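Local coordinates for protein phosphatase 2C (Toxoplasma gondii, PDB 3D8K) that probably removes phosphate from phosphoserine and phosphothreonine residues of proteins, as a metal-dependent phosphatase of the PP2C family using manganese, at residues A52-F57 with W65-V70; V124-V129 with L180-T185; G209-V214 with L218-V223. All blocks are in the same frame, centred on the assembly; numbering follows the deposited sequence.

Contact 1. Residues A52-F57 with W65-V70; sequences AMFDGF and WLAQNV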
ATOM      1  N   ALA C  52      23.893  10.734  10.272  1.00 18.51           N
ATOM      2  CA  ALA C  52      24.550  12.024  10.297  1.00 19.51           C
ATOM      3  C   ALA C  52      25.009  12.441  11.678  1.00 20.42           C
ATOM      4  O   ALA C  52      24.536  11.937  12.691  1.00 19.75           O
ATOM      5  CB  ALA C  52      23.635  13.074   9.700  1.00 19.90           C
HETATM    6  N   MSE C  53      25.936  13.384  11.712  1.00 23.17           N
HETATM    7  CA  MSE C  53      26.470  13.845  12.983  1.00 25.38           C
HETATM    8  C   MSE C  53      26.792  15.334  12.932  1.00 23.26           C
HETATM    9  O   MSE C  53      27.508  15.804  12.044  1.00 24.49           O
HETATM   10  CB  MSE C  53      27.714  13.045  13.301  1.00 29.34           C
HETATM   11  CG  MSE C  53      28.066  13.079  14.730  1.00 38.91           C
HETATM   12 SE   MSE C  53      29.151  11.521  15.062  1.00 56.40          SE
HETATM   13  CE  MSE C  53      27.796  10.459  16.019  1.00 50.74           C
ATOM     14  N   PHE C  54      26.262  16.078  13.887  1.00 19.03           N
ATOM     15  CA  PHE C  54      26.492  17.505  13.917  1.00 16.60           C
ATOM     16  C   PHE C  54      27.107  17.928  15.241  1.00 17.39           C
ATOM     17  O   PHE C  54      26.486  17.832  16.287  1.00 15.90           O
ATOM     18  CB  PHE C  54      25.166  18.212  13.662  1.00 13.43           C
ATOM     19  CG  PHE C  54      24.576  17.894  12.324  1.00 11.94           C
ATOM     20  CD1 PHE C  54      25.094  18.480  11.172  1.00 12.44           C
ATOM     21  CD2 PHE C  54      23.535  16.975  12.201  1.00 11.11           C
ATOM     22  CE1 PHE C  54      24.585  18.158   9.918  1.00 11.35           C
ATOM     23  CE2 PHE C  54      23.017  16.641  10.960  1.00  9.32           C
ATOM     24  CZ  PHE C  54      23.538  17.231   9.814  1.00 12.56           C
ATOM     25  N   ASP C  55      28.349  18.376  15.192  1.00 19.45           N
ATOM     26  CA  ASP C  55      29.027  18.818  16.399  1.00 22.54           C
ATOM     27  C   ASP C  55      29.172  20.336  16.349  1.00 22.78           C
ATOM     28  O   ASP C  55      29.967  20.872  15.573  1.00 21.89           O
ATOM     29  CB  ASP C  55      30.396  18.131  16.511  1.00 25.07           C
ATOM     30  CG  ASP C  55      31.129  18.508  17.774  1.00 28.24           C
ATOM     31  OD1 ASP C  55      30.460  18.615  18.828  1.00 31.68           O
ATOM     32  OD2 ASP C  55      32.364  18.690  17.719  1.00 31.15           O
ATOM     33  N   GLY C  56      28.400  21.024  17.185  1.00 23.63           N
ATOM     34  CA  GLY C  56      28.425  22.478  17.187  1.00 27.26           C
ATOM     35  C   GLY C  56      29.366  23.190  18.141  1.00 29.98           C
ATOM     36  O   GLY C  56      29.535  22.776  19.288  1.00 30.78           O
ATOM     37  N   PHE C  57      29.999  24.265  17.674  1.00 32.13           N
ATOM     38  CA  PHE C  57      30.886  25.005  18.558  1.00 34.01           C
ATOM     39  C   PHE C  57      30.164  26.142  19.258  1.00 36.32           C
ATOM     40  O   PHE C  57      29.573  27.031  18.630  1.00 33.90           O
ATOM     41  CB  PHE C  57      32.135  25.530  17.848  1.00 32.20           C
ATOM     42  CG  PHE C  57      31.942  25.858  16.409  1.00 32.37           C
ATOM     43  CD1 PHE C  57      31.862  24.845  15.454  1.00 30.87           C
ATOM     44  CD2 PHE C  57      31.935  27.185  15.991  1.00 31.57           C
ATOM     45  CE1 PHE C  57      31.790  25.143  14.101  1.00 30.29           C
ATOM     46  CE2 PHE C  57      31.862  27.500  14.642  1.00 32.01           C
ATOM     47  CZ  PHE C  57      31.791  26.478  13.690  1.00 32.06           C
ATOM     48  N   TRP C  65      19.487  22.737  14.156  1.00 21.00           N
ATOM     49  CA  TRP C  65      18.710  23.158  12.994  1.00 20.25           C
ATOM     50  C   TRP C  65      19.031  22.167  11.890  1.00 20.56           C
ATOM     51  O   TRP C  65      18.166  21.704  11.145  1.00 19.25           O
ATOM     52  CB  TRP C  65      19.157  24.550  12.553  1.00 19.83           C
ATOM     53  CG  TRP C  65      18.431  25.077  11.359  1.00 19.47           C
ATOM     54  CD1 TRP C  65      17.267  25.780  11.354  1.00 18.40           C
ATOM     55  CD2 TRP C  65      18.816  24.933   9.989  1.00 19.80           C
ATOM     56  NE1 TRP C  65      16.904  26.089  10.070  1.00 18.41           N
ATOM     57  CE2 TRP C  65      17.845  25.582   9.204  1.00 19.52           C
ATOM     58  CE3 TRP C  65      19.908  24.328   9.342  1.00 19.53           C
ATOM     59  CZ2 TRP C  65      17.905  25.633   7.809  1.00 21.41           C
ATOM     60  CZ3 TRP C  65      19.976  24.375   7.949  1.00 20.35           C
ATOM     61  CH2 TRP C  65      18.981  25.031   7.197  1.00 21.80           C
ATOM     62  N   LEU C  66      20.313  21.857  11.796  1.00 19.93           N
ATOM     63  CA  LEU C  66      20.800  20.933  10.796  1.00 21.54           C
ATOM     64  C   LEU C  66      20.213  19.540  10.968  1.00 22.15           C
ATOM     65  O   LEU C  66      19.656  18.968  10.033  1.00 21.71           O
ATOM     66  CB  LEU C  66      22.319  20.865  10.875  1.00 21.04           C
ATOM     67  CG  LEU C  66      23.051  22.157  10.529  1.00 20.08           C
ATOM     68  CD1 LEU C  66      24.507  22.006  10.893  1.00 20.10           C
ATOM     69  CD2 LEU C  66      22.887  22.476   9.063  1.00 16.27           C
ATOM     70  N   ALA C  67      20.346  18.997  12.171  1.00 23.35           N
ATOM     71  CA  ALA C  67      19.844  17.665  12.461  1.00 24.38           C
ATOM     72  C   ALA C  67      18.351  17.510  12.181  1.00 25.29           C
ATOM     73  O   ALA C  67      17.894  16.404  11.889  1.00 25.92           O
ATOM     74  CB  ALA C  67      20.155  17.291  13.905  1.00 24.85           C
ATOM     75  N   GLN C  68      17.590  18.600  12.259  1.00 25.45           N
ATOM     76  CA  GLN C  68      16.159  18.510  11.990  1.00 25.62           C
ATOM     77  C   GLN C  68      15.732  19.059  10.623  1.00 24.62           C
ATOM     78  O   GLN C  68      14.553  19.048  10.283  1.00 23.93           O
ATOM     79  CB  GLN C  68      15.367  19.183  13.115  1.00 27.64           C
ATOM     80  CG  GLN C  68      15.652  20.659  13.328  1.00 32.16           C
ATOM     81  CD  GLN C  68      15.498  21.066  14.794  1.00 34.94           C
ATOM     82  OE1 GLN C  68      15.633  22.245  15.145  1.00 35.92           O
ATOM     83  NE2 GLN C  68      15.227  20.084  15.657  1.00 34.64           N
ATOM     84  N   ASN C  69      16.694  19.508   9.825  1.00 24.45           N
ATOM     85  CA  ASN C  69      16.399  20.039   8.499  1.00 24.75           C
ATOM     86  C   ASN C  69      17.147  19.314   7.392  1.00 25.54           C
ATOM     87  O   ASN C  69      16.876  19.530   6.216  1.00 25.01           O
ATOM     88  CB  ASN C  69      16.763  21.522   8.423  1.00 25.61           C
ATOM     89  CG  ASN C  69      15.755  22.406   9.119  1.00 28.77           C
ATOM     90  OD1 ASN C  69      14.597  22.480   8.712  1.00 28.67           O
ATOM     91  ND2 ASN C  69      16.188  23.079  10.180  1.00 31.27           N
ATOM     92  N   VAL C  70      18.086  18.450   7.757  1.00 26.75           N
ATOM     93  CA  VAL C  70      18.878  17.774   6.745  1.00 27.88           C
ATOM     94  C   VAL C  70      18.147  16.792   5.823  1.00 29.36           C
ATOM     95  O   VAL C  70      18.406  16.763   4.610  1.00 29.82           O
ATOM     96  CB  VAL C  70      20.106  17.084   7.372  1.00 26.47           C
ATOM     97  CG1 VAL C  70      19.686  15.899   8.221  1.00 26.47           C
ATOM     98  CG2 VAL C  70      21.062  16.680   6.267  1.00 24.76           C
TER
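F54 lays one face of its phenyl ring against helix 61-74, where L66 and A67 meet it. L66 CB stands over that face, 3.7 Å from the centroid of the F54 ring and 16° off the ring normal, a CH-pi contact. Of the L66 branches CD1 does the touching, 3.6 Å from F54 CD1. Beside it the helix backbone itself comes close, with A67 CA 3.7 Å from F54 CE2, while the A67 methyl CB lies 3.8 Å from F54 CD2. V70, one turn on, comes obliquely to the ring's end, its CB 4.2 Å from F54 CZ. F54 CB already points to the helix, and with CG anti to the carbonyl carbon (chi1 -62°) the ring lies across L66 and A67.

The strand and helix axes run roughly antiparallel, at 156° and 8.7 Å apart, a separation that the aromatic ring spans. Backbone bonds of F54 to V35 and of M53, a selenomethionine, to L108 hold the strand between its sheet neighbours, and F54 also rests on V37 and A63. M92 of helix 82-97 packs against L66 and V70, the same side chains that reach F54; helices 61-74 and 82-97 thus meet in the helical layer over the six-stranded sheet, as in the alpha-beta-beta-alpha sandwich of PP2C phosphatases. D55 and G56, directly after F54, probably correspond to the start of the family's DGHGG motif.

No hydrogen bond crosses from segment to segment, and all four touching residues are buried. Cohesion here therefore comes from dispersion and the exclusion of water.

Contact 2. Residues V124-V129 with L180-T185; sequences VGRQIV and LKSGRT
R126 and L180 have the closest backbones of the two segments, yet their CA atoms are 9.8 Å apart, so no strand pairing joins 124-129 to 180-185. Each segment contains a tight chain reversal. In the first, Q127 N bonds to V124 O at 2.9 Å across G125 and R126, both of which have positive phi. The second is a type II' turn from S182 to T185, with G183 in its second position; here T185 N bonds to S182 O at 2.7 Å and S182 N to T185 O at 2.9 Å.

The side chain of R126 crosses the interval. Bent at chi2 and then extended through chi3, it presents the edge of its guanidinium group to the serine, and R126 NH2 donates to S182 OG over 3.1 Å at an N-H...O angle of 153°, the oxygen lying 18° out of the guanidinium plane. Nearer its root, R126 CG passes L180 CD1 at 4.4 Å, a marginal approach.

The turns come from different sheets: strand 177-182 is in the eight-stranded sheet of the PP2C beta sandwich, whereas hairpin 120-129 is part of a small sheet that sits beside strand 253-259, the edge of the six-stranded one, through a backbone bond between I128 and T256. D263 closes the polar group, forming a salt bridge to R126 NH2 through OD2 and a hydrogen bond to S182 OG through OD1. The same NH2 thus serves serine and carboxylate together, and its positive charge would probably be partly offset by D263. Y260 and F258 pack against the R126 side chain.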
ATOM      1  N   VAL C 124      41.316   2.258  -5.172  1.00 25.52           N
ATOM      2  CA  VAL C 124      42.572   2.399  -4.460  1.00 25.46           C
ATOM      3  C   VAL C 124      42.328   1.767  -3.099  1.00 26.02           C
ATOM      4  O   VAL C 124      41.766   2.403  -2.193  1.00 24.86           O
ATOM      5  CB  VAL C 124      42.969   3.870  -4.210  1.00 25.55           C
ATOM      6  CG1 VAL C 124      44.278   3.921  -3.432  1.00 24.09           C
ATOM      7  CG2 VAL C 124      43.112   4.604  -5.513  1.00 26.97           C
ATOM      8  N   GLY C 125      42.750   0.514  -2.973  1.00 27.06           N
ATOM      9  CA  GLY C 125      42.599  -0.209  -1.726  1.00 27.91           C
ATOM     10  C   GLY C 125      41.393   0.184  -0.903  1.00 27.85           C
ATOM     11  O   GLY C 125      41.526   0.865   0.126  1.00 30.06           O
ATOM     12  N   ARG C 126      40.219  -0.231  -1.369  1.00 24.89           N
ATOM     13  CA  ARG C 126      38.948   0.026  -0.687  1.00 25.03           C
ATOM     14  C   ARG C 126      38.236   1.315  -1.070  1.00 23.56           C
ATOM     15  O   ARG C 126      37.016   1.363  -1.071  1.00 23.93           O
ATOM     16  CB  ARG C 126      39.119  -0.027   0.841  1.00 25.60           C
ATOM     17  CG  ARG C 126      38.170  -0.980   1.565  1.00 24.82           C
ATOM     18  CD  ARG C 126      38.292  -2.401   1.051  1.00 26.15           C
ATOM     19  NE  ARG C 126      37.360  -3.307   1.717  1.00 28.92           N
ATOM     20  CZ  ARG C 126      37.657  -4.036   2.787  1.00 28.49           C
ATOM     21  NH1 ARG C 126      38.868  -3.974   3.318  1.00 31.15           N
ATOM     22  NH2 ARG C 126      36.743  -4.823   3.328  1.00 27.74           N
ATOM     23  N   GLN C 127      38.974   2.363  -1.401  1.00 22.49           N
ATOM     24  CA  GLN C 127      38.318   3.603  -1.778  1.00 20.71           C
ATOM     25  C   GLN C 127      37.958   3.528  -3.237  1.00 20.35           C
ATOM     26  O   GLN C 127      38.737   3.073  -4.045  1.00 21.62           O
ATOM     27  CB  GLN C 127      39.225   4.808  -1.558  1.00 18.40           C
ATOM     28  CG  GLN C 127      38.442   6.122  -1.379  1.00 16.96           C
ATOM     29  CD  GLN C 127      39.320   7.317  -1.002  1.00 15.84           C
ATOM     30  OE1 GLN C 127      40.358   7.175  -0.342  1.00 16.22           O
ATOM     31  NE2 GLN C 127      38.887   8.503  -1.400  1.00 10.74           N
ATOM     32  N   ILE C 128      36.763   3.967  -3.576  1.00 21.46           N
ATOM     33  CA  ILE C 128      36.346   3.946  -4.959  1.00 22.35           C
ATOM     34  C   ILE C 128      36.687   5.286  -5.599  1.00 24.00           C
ATOM     35  O   ILE C 128      36.228   6.345  -5.150  1.00 25.39           O
ATOM     36  CB  ILE C 128      34.834   3.664  -5.052  1.00 21.17           C
ATOM     37  CG1 ILE C 128      34.559   2.248  -4.535  1.00 19.52           C
ATOM     38  CG2 ILE C 128      34.347   3.856  -6.477  1.00 19.54           C
ATOM     39  CD1 ILE C 128      33.115   1.887  -4.463  1.00 18.75           C
ATOM     40  N   VAL C 129      37.532   5.243  -6.622  1.00 24.65           N
ATOM     41  CA  VAL C 129      37.915   6.461  -7.325  1.00 25.37           C
ATOM     42  C   VAL C 129      36.740   6.853  -8.211  1.00 25.23           C
ATOM     43  O   VAL C 129      36.172   6.024  -8.918  1.00 24.39           O
ATOM     44  CB  VAL C 129      39.185   6.246  -8.193  1.00 25.85           C
ATOM     45  CG1 VAL C 129      39.508   7.511  -8.972  1.00 26.30           C
ATOM     46  CG2 VAL C 129      40.359   5.867  -7.307  1.00 24.37           C
ATOM     47  N   LEU C 180      36.294   2.760   8.886  1.00 18.10           N
ATOM     48  CA  LEU C 180      35.735   1.493   8.431  1.00 18.02           C
ATOM     49  C   LEU C 180      36.473   0.333   9.084  1.00 18.60           C
ATOM     50  O   LEU C 180      37.704   0.272   9.036  1.00 19.36           O
ATOM     51  CB  LEU C 180      35.864   1.366   6.908  1.00 16.53           C
ATOM     52  CG  LEU C 180      34.829   0.563   6.101  1.00 17.49           C
ATOM     53  CD1 LEU C 180      35.532  -0.242   5.015  1.00 14.69           C
ATOM     54  CD2 LEU C 180      34.043  -0.362   7.009  1.00 16.66           C
ATOM     55  N   LYS C 181      35.729  -0.576   9.703  1.00 17.71           N
ATOM     56  CA  LYS C 181      36.339  -1.744  10.334  1.00 19.20           C
ATOM     57  C   LYS C 181      36.114  -2.952   9.453  1.00 21.08           C
ATOM     58  O   LYS C 181      35.035  -3.135   8.885  1.00 20.18           O
ATOM     59  CB  LYS C 181      35.724  -2.056  11.705  1.00 19.48           C
ATOM     60  CG  LYS C 181      36.267  -1.261  12.867  1.00 20.98           C
ATOM     61  CD  LYS C 181      35.694  -1.772  14.186  1.00 21.37           C
ATOM     62  CE  LYS C 181      36.273  -3.121  14.578  1.00 21.19           C
ATOM     63  NZ  LYS C 181      37.769  -3.113  14.612  1.00 21.07           N
ATOM     64  N   SER C 182      37.134  -3.789   9.354  1.00 23.59           N
ATOM     65  CA  SER C 182      37.044  -5.002   8.563  1.00 24.38           C
ATOM     66  C   SER C 182      38.000  -5.992   9.205  1.00 27.24           C
ATOM     67  O   SER C 182      39.226  -5.860   9.074  1.00 28.78           O
ATOM     68  CB  SER C 182      37.448  -4.723   7.114  1.00 22.48           C
ATOM     69  OG  SER C 182      36.985  -5.740   6.245  1.00 20.86           O
ATOM     70  N   GLY C 183      37.433  -6.964   9.919  1.00 29.00           N
ATOM     71  CA  GLY C 183      38.242  -7.969  10.583  1.00 32.01           C
ATOM     72  C   GLY C 183      39.054  -7.339  11.696  1.00 34.39           C
ATOM     73  O   GLY C 183      38.502  -6.931  12.718  1.00 35.58           O
ATOM     74  N   ARG C 184      40.368  -7.266  11.499  1.00 35.16           N
ATOM     75  CA  ARG C 184      41.267  -6.666  12.476  1.00 35.75           C
ATOM     76  C   ARG C 184      41.815  -5.402  11.860  1.00 36.02           C
ATOM     77  O   ARG C 184      42.791  -4.826  12.337  1.00 36.99           O
ATOM     78  CB  ARG C 184      42.423  -7.614  12.812  1.00 37.06           C
ATOM     79  CG  ARG C 184      42.223  -8.416  14.085  1.00 38.79           C
ATOM     80  CD  ARG C 184      41.951  -7.483  15.246  1.00 41.56           C
ATOM     81  NE  ARG C 184      42.105  -8.111  16.554  1.00 44.69           N
ATOM     82  CZ  ARG C 184      41.602  -9.292  16.900  1.00 47.21           C
ATOM     83  NH1 ARG C 184      40.904 -10.017  16.028  1.00 50.05           N
ATOM     84  NH2 ARG C 184      41.773  -9.737  18.137  1.00 48.61           N
ATOM     85  N   THR C 185      41.170  -4.972  10.788  1.00 35.31           N
ATOM     86  CA  THR C 185      41.598  -3.779  10.095  1.00 35.59           C
ATOM     87  C   THR C 185      40.746  -2.562  10.405  1.00 33.97           C
ATOM     88  O   THR C 185      39.535  -2.656  10.592  1.00 33.47           O
ATOM     89  CB  THR C 185      41.597  -4.002   8.576  1.00 37.45           C
ATOM     90  OG1 THR C 185      42.416  -5.137   8.266  1.00 40.88           O
ATOM     91  CG2 THR C 185      42.154  -2.782   7.854  1.00 37.29           C
TER

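Contact 3. Residues G209-V214 with L218-V223; sequences GVFTTV and LLLGGV
F211 and L220 form the apolar centre of this pair of strands, their side chains crossing obliquely on the same face of the sheet. The CE2 side of the phenyl ring does the touching: F211 CE2 is 4.1 Å from L220 CD1, and F211 CD2 lies 3.8 Å from L220 CA. L218 joins them on this face, its CD1 branch 3.9 Å from F211 CB. V204 of helix 198-206 touches both F211 and L220, which places this face against the helix.

On the face of T212 and L219, the end of L219 meets V214 at about a right angle, L219 CD1 coming to 4.0 Å from V214 CB. With CG anti to its carbonyl carbon (chi1 -42°), L219 brings its CD1 end to the valine. T212 uses its methyl here, with CG2 3.7 Å from G222 CA.

The backbone supplies the polar edge. T212 and L219 are a hydrogen-bonded pair, each N reaching the other's O at 3.2 Å. Further along, G221 N, within the type II turn from L219 to G222, donates to V210 O.

This is an antiparallel beta hairpin on the protein surface, about 25 Å between its centre and that of the chain. Together with helix 198-206 it falls, in chain order, between strands 185-188 and 253-259, probably corresponding to the flap subdomain found in PP2C phosphatases.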
ATOM      1  N   GLY C 209      42.773  34.627   5.552  1.00 19.92           N
ATOM      2  CA  GLY C 209      42.389  34.431   6.939  1.00 20.45           C
ATOM      3  C   GLY C 209      43.586  34.104   7.807  1.00 19.23           C
ATOM      4  O   GLY C 209      44.555  33.536   7.319  1.00 22.47           O
ATOM      5  N   VAL C 210      43.541  34.438   9.091  1.00 16.94           N
ATOM      6  CA  VAL C 210      44.686  34.141   9.931  1.00 15.07           C
ATOM      7  C   VAL C 210      44.343  33.344  11.186  1.00 16.25           C
ATOM      8  O   VAL C 210      43.351  33.620  11.875  1.00 16.38           O
ATOM      9  CB  VAL C 210      45.473  35.462  10.334  1.00 13.24           C
ATOM     10  CG1 VAL C 210      45.057  36.609   9.454  1.00 11.21           C
ATOM     11  CG2 VAL C 210      45.277  35.803  11.783  1.00  7.08           C
ATOM     12  N   PHE C 211      45.167  32.335  11.466  1.00 15.08           N
ATOM     13  CA  PHE C 211      44.984  31.529  12.661  1.00 14.26           C
ATOM     14  C   PHE C 211      45.781  32.253  13.729  1.00 15.21           C
ATOM     15  O   PHE C 211      46.832  32.833  13.440  1.00 15.66           O
ATOM     16  CB  PHE C 211      45.557  30.129  12.484  1.00 12.81           C
ATOM     17  CG  PHE C 211      44.901  29.332  11.397  1.00 12.99           C
ATOM     18  CD1 PHE C 211      45.336  29.432  10.086  1.00 11.66           C
ATOM     19  CD2 PHE C 211      43.860  28.456  11.693  1.00 12.37           C
ATOM     20  CE1 PHE C 211      44.744  28.663   9.075  1.00 13.84           C
ATOM     21  CE2 PHE C 211      43.263  27.686  10.696  1.00 12.19           C
ATOM     22  CZ  PHE C 211      43.705  27.788   9.380  1.00 12.98           C
ATOM     23  N   THR C 212      45.288  32.233  14.959  1.00 13.99           N
ATOM     24  CA  THR C 212      46.000  32.895  16.027  1.00 13.34           C
ATOM     25  C   THR C 212      45.584  32.216  17.318  1.00 13.62           C
ATOM     26  O   THR C 212      44.436  31.812  17.456  1.00 13.37           O
ATOM     27  CB  THR C 212      45.681  34.407  16.021  1.00 13.16           C
ATOM     28  OG1 THR C 212      46.571  35.089  16.909  1.00 16.12           O
ATOM     29  CG2 THR C 212      44.261  34.662  16.429  1.00 12.73           C
ATOM     30  N   THR C 213      46.508  32.060  18.262  1.00 14.66           N
ATOM     31  CA  THR C 213      46.148  31.374  19.492  1.00 16.74           C
ATOM     32  C   THR C 213      45.347  32.215  20.459  1.00 17.74           C
ATOM     33  O   THR C 213      45.712  33.341  20.800  1.00 17.64           O
ATOM     34  CB  THR C 213      47.372  30.785  20.240  1.00 17.98           C
ATOM     35  OG1 THR C 213      47.567  31.480  21.475  1.00 19.73           O
ATOM     36  CG2 THR C 213      48.606  30.878  19.397  1.00 16.85           C
ATOM     37  N   VAL C 214      44.242  31.628  20.896  1.00 17.38           N
ATOM     38  CA  VAL C 214      43.330  32.254  21.822  1.00 16.11           C
ATOM     39  C   VAL C 214      42.950  31.254  22.905  1.00 17.75           C
ATOM     40  O   VAL C 214      42.382  30.194  22.629  1.00 16.65           O
ATOM     41  CB  VAL C 214      42.069  32.743  21.080  1.00 15.15           C
ATOM     42  CG1 VAL C 214      40.905  32.868  22.027  1.00 14.26           C
ATOM     43  CG2 VAL C 214      42.347  34.072  20.434  1.00 14.22           C
ATOM     44  N   LEU C 218      44.960  27.296  18.759  1.00 21.10           N
ATOM     45  CA  LEU C 218      44.730  28.307  17.745  1.00 21.13           C
ATOM     46  C   LEU C 218      43.446  28.097  16.958  1.00 19.14           C
ATOM     47  O   LEU C 218      43.143  26.995  16.516  1.00 17.56           O
ATOM     48  CB  LEU C 218      45.916  28.377  16.780  1.00 22.36           C
ATOM     49  CG  LEU C 218      45.968  27.179  15.850  1.00 22.04           C
ATOM     50  CD1 LEU C 218      47.072  27.366  14.840  1.00 22.31           C
ATOM     51  CD2 LEU C 218      46.165  25.919  16.690  1.00 24.21           C
ATOM     52  N   LEU C 219      42.720  29.196  16.781  1.00 17.38           N
ATOM     53  CA  LEU C 219      41.446  29.221  16.078  1.00 16.48           C
ATOM     54  C   LEU C 219      41.522  30.078  14.810  1.00 16.57           C
ATOM     55  O   LEU C 219      42.277  31.056  14.747  1.00 16.77           O
ATOM     56  CB  LEU C 219      40.376  29.785  17.015  1.00 14.08           C
ATOM     57  CG  LEU C 219      40.493  29.243  18.446  1.00 15.37           C
ATOM     58  CD1 LEU C 219      39.607  30.019  19.427  1.00 10.25           C
ATOM     59  CD2 LEU C 219      40.148  27.769  18.426  1.00 12.62           C
ATOM     60  N   LEU C 220      40.746  29.705  13.796  1.00 15.27           N
ATOM     61  CA  LEU C 220      40.728  30.467  12.564  1.00 14.93           C
ATOM     62  C   LEU C 220      40.162  31.857  12.922  1.00 16.46           C
ATOM     63  O   LEU C 220      39.095  31.973  13.539  1.00 16.99           O
ATOM     64  CB  LEU C 220      39.863  29.755  11.524  1.00 12.93           C
ATOM     65  CG  LEU C 220      40.051  30.105  10.041  1.00 13.24           C
ATOM     66  CD1 LEU C 220      39.697  28.906   9.192  1.00 12.54           C
ATOM     67  CD2 LEU C 220      39.178  31.286   9.644  1.00 15.02           C
ATOM     68  N   GLY C 221      40.904  32.902  12.563  1.00 14.84           N
ATOM     69  CA  GLY C 221      40.464  34.245  12.869  1.00 15.82           C
ATOM     70  C   GLY C 221      40.390  34.490  14.363  1.00 17.73           C
ATOM     71  O   GLY C 221      39.979  35.556  14.815  1.00 17.68           O
ATOM     72  N   GLY C 222      40.790  33.504  15.152  1.00 18.08           N
ATOM     73  CA  GLY C 222      40.730  33.700  16.579  1.00 16.68           C
ATOM     74  C   GLY C 222      39.385  33.285  17.128  1.00 17.35           C
ATOM     75  O   GLY C 222      39.039  33.668  18.241  1.00 17.13           O
ATOM     76  N   VAL C 223      38.594  32.540  16.360  1.00 16.40           N
ATOM     77  CA  VAL C 223      37.327  32.087  16.906  1.00 16.28           C
ATOM     78  C   VAL C 223      36.968  30.635  16.525  1.00 15.70           C
ATOM     79  O   VAL C 223      36.505  29.867  17.356  1.00 14.42           O
ATOM     80  CB  VAL C 223      36.139  33.082  16.543  1.00 15.63           C
ATOM     81  CG1 VAL C 223      36.679  34.450  16.157  1.00 16.62           C
ATOM     82  CG2 VAL C 223      35.256  32.519  15.453  1.00 14.80           C
TER

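From the N terminus, contact 1 closes first, turning strand 48-55 of the six-stranded sheet back along the adjacent helix 61-74. Contact 2 opens later and spans some fifty residues, joining the hairpin beside strand 253-259 to the turn that ends strand 177-182 of the eight-stranded sheet. Contact 3 then closes a short reversal within hairpin 211-220. The three follow in series, with no nesting or crossing. Contacts 1 and 2 lie on opposite sides of the chain's centre, their centres 27 Å apart, while contact 3 lies 35 Å, centre to centre, from contact 2. Contacts 1 and 3 approach within about 5 Å at their nearest atoms but do not touch.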